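Local coordinates for signal transduction protein TRAP (Staphylococcus aureus, PDB 4AE5) that probably acts in signal transduction as a major regulator of staphylococcal virulence, raising the expression of toxins and biofilm genes through the agr system, at residues L14-I17 against K18-P22; V90-N93 against F94-F97. All coordinates share one frame; numbering follows the deposited sequence. Where two conformers were deposited one is given.

How the contacts relate
Contact 1 (residues 14-22) and contact 2 (residues 90-97) lie on opposite sides of the chain's centre. Their centres are 34 Å apart and their nearest atoms about 25 Å apart, so they do not touch. Contact 1 is the last part of helix 11-20 and the turn that leaves it, next to strands 27-30 and 35-41. Contact 2 is a loop containing a short 3-10 turn, between helix 80-88 and strand 100-108, beside strand 51-59. All of these strands belong to one closed antiparallel barrel. Contact 2 is part of the ABM domain. The histidines thought to be phosphorylated, His66, His79 and His154, are in neither contact.

Contact 1 of 2, residues L14-I17 against K18-P22; sequences LHQI and KINNP
The imidazole of His15 meets Ile19 one helical turn further along the same helix. Ile19 was modelled in two conformers, so this packing is tentative and holds for the one described. Ile19 CB leaves the backbone 3.7 Å from His15 O. Its CG1 lies between that oxygen, 3.4 Å from His15 O, and one face of the ring, 3.4 Å from His15 CE1. The tip, CD1, stays near the same part of the ring, 3.9 Å from CE1. CG1 takes the position anti to the carbonyl carbon (chi1 -58°), and this directs it back along the helix to the ring. His15 CG is anti to its own backbone N (chi1 -174°), which swings the imidazole forward toward Ile19. Lys18 is also near the ring, with CE 4.4 Å from His15 CD2. Its chain bends at its last two torsions, and its amine forms a salt bridge with Glu64.

Beneath these side chains run regular i to i+4 bonds. The last, from Asn20 N to Gln16 O, is 2.9 Å long. Asn21 is the first residue to leave helical angles, and its N makes a weak bond to Lys18 O. The side chains of Ile17 and Asn21 run alongside each other, pointing the same way.

Leu14 packs on Ser35 and Ile37 of the barrel. Three amides, those of Lys18, Ile19 and Asn20, are paired with the carbonyls of Leu14, His15 and Gln16. The His15 ring has a mixed setting of Ile19, Tyr11 and Gln28, and the nearby lysine amine, engaged by Glu64, might disfavour a protonated imidazole.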
loop_
_atom_site.group_PDB
_atom_site.type_symbol
_atom_site.label_atom_id
_atom_site.label_comp_id
_atom_site.label_asym_id
_atom_site.label_seq_id
_atom_site.Cartn_x
_atom_site.Cartn_y
_atom_site.Cartn_z
ATOM N N LEU A 14 -5.986 16.976 5.071
ATOM C CA LEU A 14 -6.607 15.752 4.644
ATOM C C LEU A 14 -7.894 15.446 5.379
ATOM O O LEU A 14 -8.803 14.813 4.780
ATOM C CB LEU A 14 -5.618 14.566 4.707
ATOM C CG LEU A 14 -4.308 14.659 3.953
ATOM C CD1 LEU A 14 -3.608 13.277 4.003
ATOM C CD2 LEU A 14 -4.512 15.160 2.538
ATOM N N HIS A 15 -7.969 15.797 6.675
ATOM C CA HIS A 15 -9.180 15.517 7.470
ATOM C C HIS A 15 -10.377 16.361 6.978
ATOM O O HIS A 15 -11.518 15.893 6.959
ATOM C CB HIS A 15 -8.909 15.757 8.944
ATOM C CG HIS A 15 -10.050 15.344 9.814
ATOM N ND1 HIS A 15 -10.967 16.206 10.272
ATOM C CD2 HIS A 15 -10.436 14.091 10.230
ATOM C CE1 HIS A 15 -11.868 15.560 11.013
ATOM N NE2 HIS A 15 -11.553 14.254 10.992
ATOM N N GLN A 16 -10.103 17.576 6.512
ATOM C CA GLN A 16 -11.157 18.378 5.845
ATOM C C GLN A 16 -11.727 17.638 4.587
ATOM O O GLN A 16 -12.949 17.616 4.352
ATOM C CB GLN A 16 -10.612 19.776 5.461
ATOM C CG GLN A 16 -11.705 20.724 4.936
ATOM C CD GLN A 16 -12.596 21.104 6.073
ATOM O OE1 GLN A 16 -12.124 21.646 7.073
ATOM N NE2 GLN A 16 -13.874 20.774 5.970
ATOM N N ILE A 17 -10.849 17.020 3.773
ATOM C CA ILE A 17 -11.346 16.222 2.617
ATOM C C ILE A 17 -12.219 15.107 3.116
ATOM O O ILE A 17 -13.319 14.884 2.600
ATOM C CB ILE A 17 -10.219 15.748 1.643
ATOM C CG1 ILE A 17 -9.526 16.979 0.999
ATOM C CG2 ILE A 17 -10.764 14.736 0.613
ATOM C CD1 ILE A 17 -8.307 16.624 0.149
ATOM N N LYS A 18 -11.773 14.436 4.172
ATOM C CA LYS A 18 -12.547 13.351 4.724
ATOM C C LYS A 18 -13.994 13.736 5.083
ATOM O O LYS A 18 -14.987 13.058 4.700
ATOM C CB LYS A 18 -11.831 12.803 5.944
ATOM C CG LYS A 18 -12.082 11.336 6.146
ATOM C CD LYS A 18 -11.225 10.848 7.285
ATOM C CE LYS A 18 -12.110 10.412 8.433
ATOM N NZ LYS A 18 -12.870 9.188 8.084
ATOM N N ILE A 19 -14.099 14.819 5.816
ATOM C CA ILE A 19 -15.386 15.234 6.391
ATOM C C ILE A 19 -16.290 15.944 5.367
ATOM O O ILE A 19 -17.520 15.903 5.484
ATOM C CB ILE A 19 -15.184 16.081 7.658
ATOM C CG1 ILE A 19 -14.374 15.318 8.707
ATOM C CG2 ILE A 19 -16.515 16.500 8.272
ATOM C CD1 ILE A 19 -15.159 14.213 9.390
ATOM N N ASN A 20 -15.678 16.579 4.380
ATOM C CA ASN A 20 -16.406 17.116 3.226
ATOM C C ASN A 20 -17.024 16.069 2.327
ATOM O O ASN A 20 -17.956 16.382 1.593
ATOM C CB ASN A 20 -15.525 18.056 2.357
ATOM C CG ASN A 20 -15.185 19.360 3.060
ATOM O OD1 ASN A 20 -14.521 20.244 2.474
ATOM N ND2 ASN A 20 -15.612 19.498 4.307
ATOM N N ASN A 21 -16.552 14.828 2.388
ATOM C CA ASN A 21 -16.961 13.805 1.398
ATOM C C ASN A 21 -17.411 12.540 2.090
ATOM O O ASN A 21 -16.786 11.494 1.924
ATOM C CB ASN A 21 -15.790 13.512 0.449
ATOM C CG ASN A 21 -15.430 14.704 -0.420
ATOM O OD1 ASN A 21 -14.382 15.382 -0.235
ATOM N ND2 ASN A 21 -16.302 14.998 -1.344
ATOM N N PRO A 22 -18.490 12.636 2.885
ATOM C CA PRO A 22 -18.867 11.557 3.779
ATOM C C PRO A 22 -19.381 10.275 3.033
ATOM O O PRO A 22 -19.338 9.179 3.619
ATOM C CB PRO A 22 -19.975 12.196 4.629
ATOM C CG PRO A 22 -20.536 13.305 3.813
ATOM C CD PRO A 22 -19.574 13.633 2.707
#

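Contact 2 of 2, residues V90-N93 against F94-F97; sequences VDDN and FRNF
Asp92 and Arg95 are joined twice, through their side chains and through the backbone. Arg95 NH2 donates a nearly straight hydrogen bond (168°) to Asp92 OD2 at 2.8 Å, which is part of a salt bridge. The carboxylate oxygen lies at the edge of the guanidinium, close to its plane, although the two flat groups are turned 52° apart. The second link runs from Arg95 N to Asp92 O at 3.0 Å. Asn96 N bonds likewise to Asn93 O, and Phe97 N to Phe94 O. These i to i+3 bonds are those of a 3-10 turn.

The tight side is formed by Phe94. With chi1 at 63°, its CG sits between the backbone N and the carbonyl carbon, and the ring turns back under the preceding residues. CD2 comes within 3.4 Å of Asp91 O. Val90 CG1 approaches the ring edge, 4.2 Å from CE2, while Asp92 O lies over one face, offset toward the rim. Both Val90 and Phe94 are buried.

The other side is more open. Asn93, Arg95 and Asn96 are exposed, and the Asn93 and Asn96 side chains cross at about a right angle. Phe97 reaches back toward Asn93, its CD1 3.6 Å from Asn93 O. Asn93 N makes a weak hydrogen bond to Asp91 OD1.

The turn lies against strand 51-59, where Ile59 touches Asp92, Phe94 and Arg95. Tyr103 of strand 100-108 meets the Phe94 ring edge-to-face. Val90 packs on His138 and Phe139, in the loop that joins helices 133-136 and 141-144.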
loop_
_atom_site.group_PDB
_atom_site.type_symbol
_atom_site.label_atom_id
_atom_site.label_comp_id
_atom_site.label_asym_id
_atom_site.label_seq_id
_atom_site.Cartn_x
_atom_site.Cartn_y
_atom_site.Cartn_z
ATOM N N VAL A 90 3.526 -14.895 -5.878
ATOM C CA VAL A 90 3.945 -15.216 -4.513
ATOM C C VAL A 90 2.934 -16.008 -3.719
ATOM O O VAL A 90 1.790 -15.670 -3.735
ATOM C CB VAL A 90 4.283 -13.961 -3.695
ATOM C CG1 VAL A 90 4.567 -14.341 -2.272
ATOM C CG2 VAL A 90 5.453 -13.246 -4.292
ATOM N N ASP A 91 3.398 -17.025 -3.015
ATOM C CA ASP A 91 2.557 -17.883 -2.209
ATOM C C ASP A 91 1.743 -17.081 -1.228
ATOM O O ASP A 91 2.260 -16.375 -0.455
ATOM C CB ASP A 91 3.348 -18.969 -1.451
ATOM C CG ASP A 91 2.461 -20.096 -0.890
ATOM O OD1 ASP A 91 1.250 -19.957 -0.786
ATOM O OD2 ASP A 91 3.002 -21.129 -0.516
ATOM N N ASP A 92 0.450 -17.234 -1.320
ATOM C CA ASP A 92 -0.512 -16.599 -0.483
ATOM C C ASP A 92 -0.448 -16.895 1.013
ATOM O O ASP A 92 -1.261 -16.375 1.730
ATOM C CB ASP A 92 -1.930 -16.998 -0.950
ATOM C CG ASP A 92 -2.646 -15.863 -1.522
ATOM O OD1 ASP A 92 -1.915 -15.046 -2.001
ATOM O OD2 ASP A 92 -3.884 -15.740 -1.500
ATOM N N ASN A 93 0.468 -17.728 1.450
ATOM C CA ASN A 93 0.429 -18.274 2.812
ATOM C C ASN A 93 0.575 -17.239 3.928
ATOM O O ASN A 93 0.148 -17.459 5.018
ATOM C CB ASN A 93 1.457 -19.362 3.019
ATOM C CG ASN A 93 1.326 -20.048 4.359
ATOM O OD1 ASN A 93 0.247 -20.344 4.802
ATOM N ND2 ASN A 93 2.428 -20.287 5.002
ATOM N N PHE A 94 1.186 -16.121 3.581
ATOM C CA PHE A 94 1.338 -14.990 4.469
ATOM C C PHE A 94 0.024 -14.512 5.030
ATOM O O PHE A 94 -0.023 -13.973 6.065
ATOM C CB PHE A 94 2.125 -13.856 3.808
ATOM C CG PHE A 94 1.487 -13.255 2.591
ATOM C CD1 PHE A 94 0.423 -12.412 2.700
ATOM C CD2 PHE A 94 2.004 -13.481 1.329
ATOM C CE1 PHE A 94 -0.147 -11.835 1.599
ATOM C CE2 PHE A 94 1.446 -12.891 0.213
ATOM C CZ PHE A 94 0.368 -12.069 0.354
ATOM N N ARG A 95 -1.047 -14.780 4.304
ATOM C CA ARG A 95 -2.368 -14.430 4.778
ATOM C C ARG A 95 -2.729 -15.088 6.123
ATOM O O ARG A 95 -3.591 -14.606 6.857
ATOM C CB ARG A 95 -3.347 -14.888 3.721
ATOM C CG ARG A 95 -4.805 -14.753 4.062
ATOM C CD ARG A 95 -5.580 -15.814 3.220
ATOM N NE ARG A 95 -5.498 -15.553 1.780
ATOM C CZ ARG A 95 -6.534 -15.181 0.991
ATOM N NH1 ARG A 95 -7.763 -14.977 1.473
ATOM N NH2 ARG A 95 -6.324 -15.000 -0.310
ATOM N N ASN A 96 -2.055 -16.176 6.442
ATOM C CA ASN A 96 -2.292 -16.834 7.738
ATOM C C ASN A 96 -1.331 -16.458 8.863
ATOM O O ASN A 96 -1.484 -16.963 9.986
ATOM C CB ASN A 96 -2.229 -18.335 7.571
ATOM C CG ASN A 96 -3.259 -18.812 6.615
ATOM O OD1 ASN A 96 -2.908 -19.420 5.642
ATOM N ND2 ASN A 96 -4.519 -18.421 6.826
ATOM N N PHE A 97 -0.390 -15.580 8.583
ATOM C CA PHE A 97 0.558 -15.131 9.630
ATOM C C PHE A 97 -0.116 -14.282 10.718
ATOM O O PHE A 97 -1.078 -13.539 10.493
ATOM C CB PHE A 97 1.749 -14.399 8.963
ATOM C CG PHE A 97 2.771 -15.296 8.304
ATOM C CD1 PHE A 97 2.423 -16.493 7.679
ATOM C CD2 PHE A 97 4.106 -14.943 8.332
ATOM C CE1 PHE A 97 3.383 -17.291 7.066
ATOM C CE2 PHE A 97 5.063 -15.732 7.728
ATOM C CZ PHE A 97 4.697 -16.887 7.074
#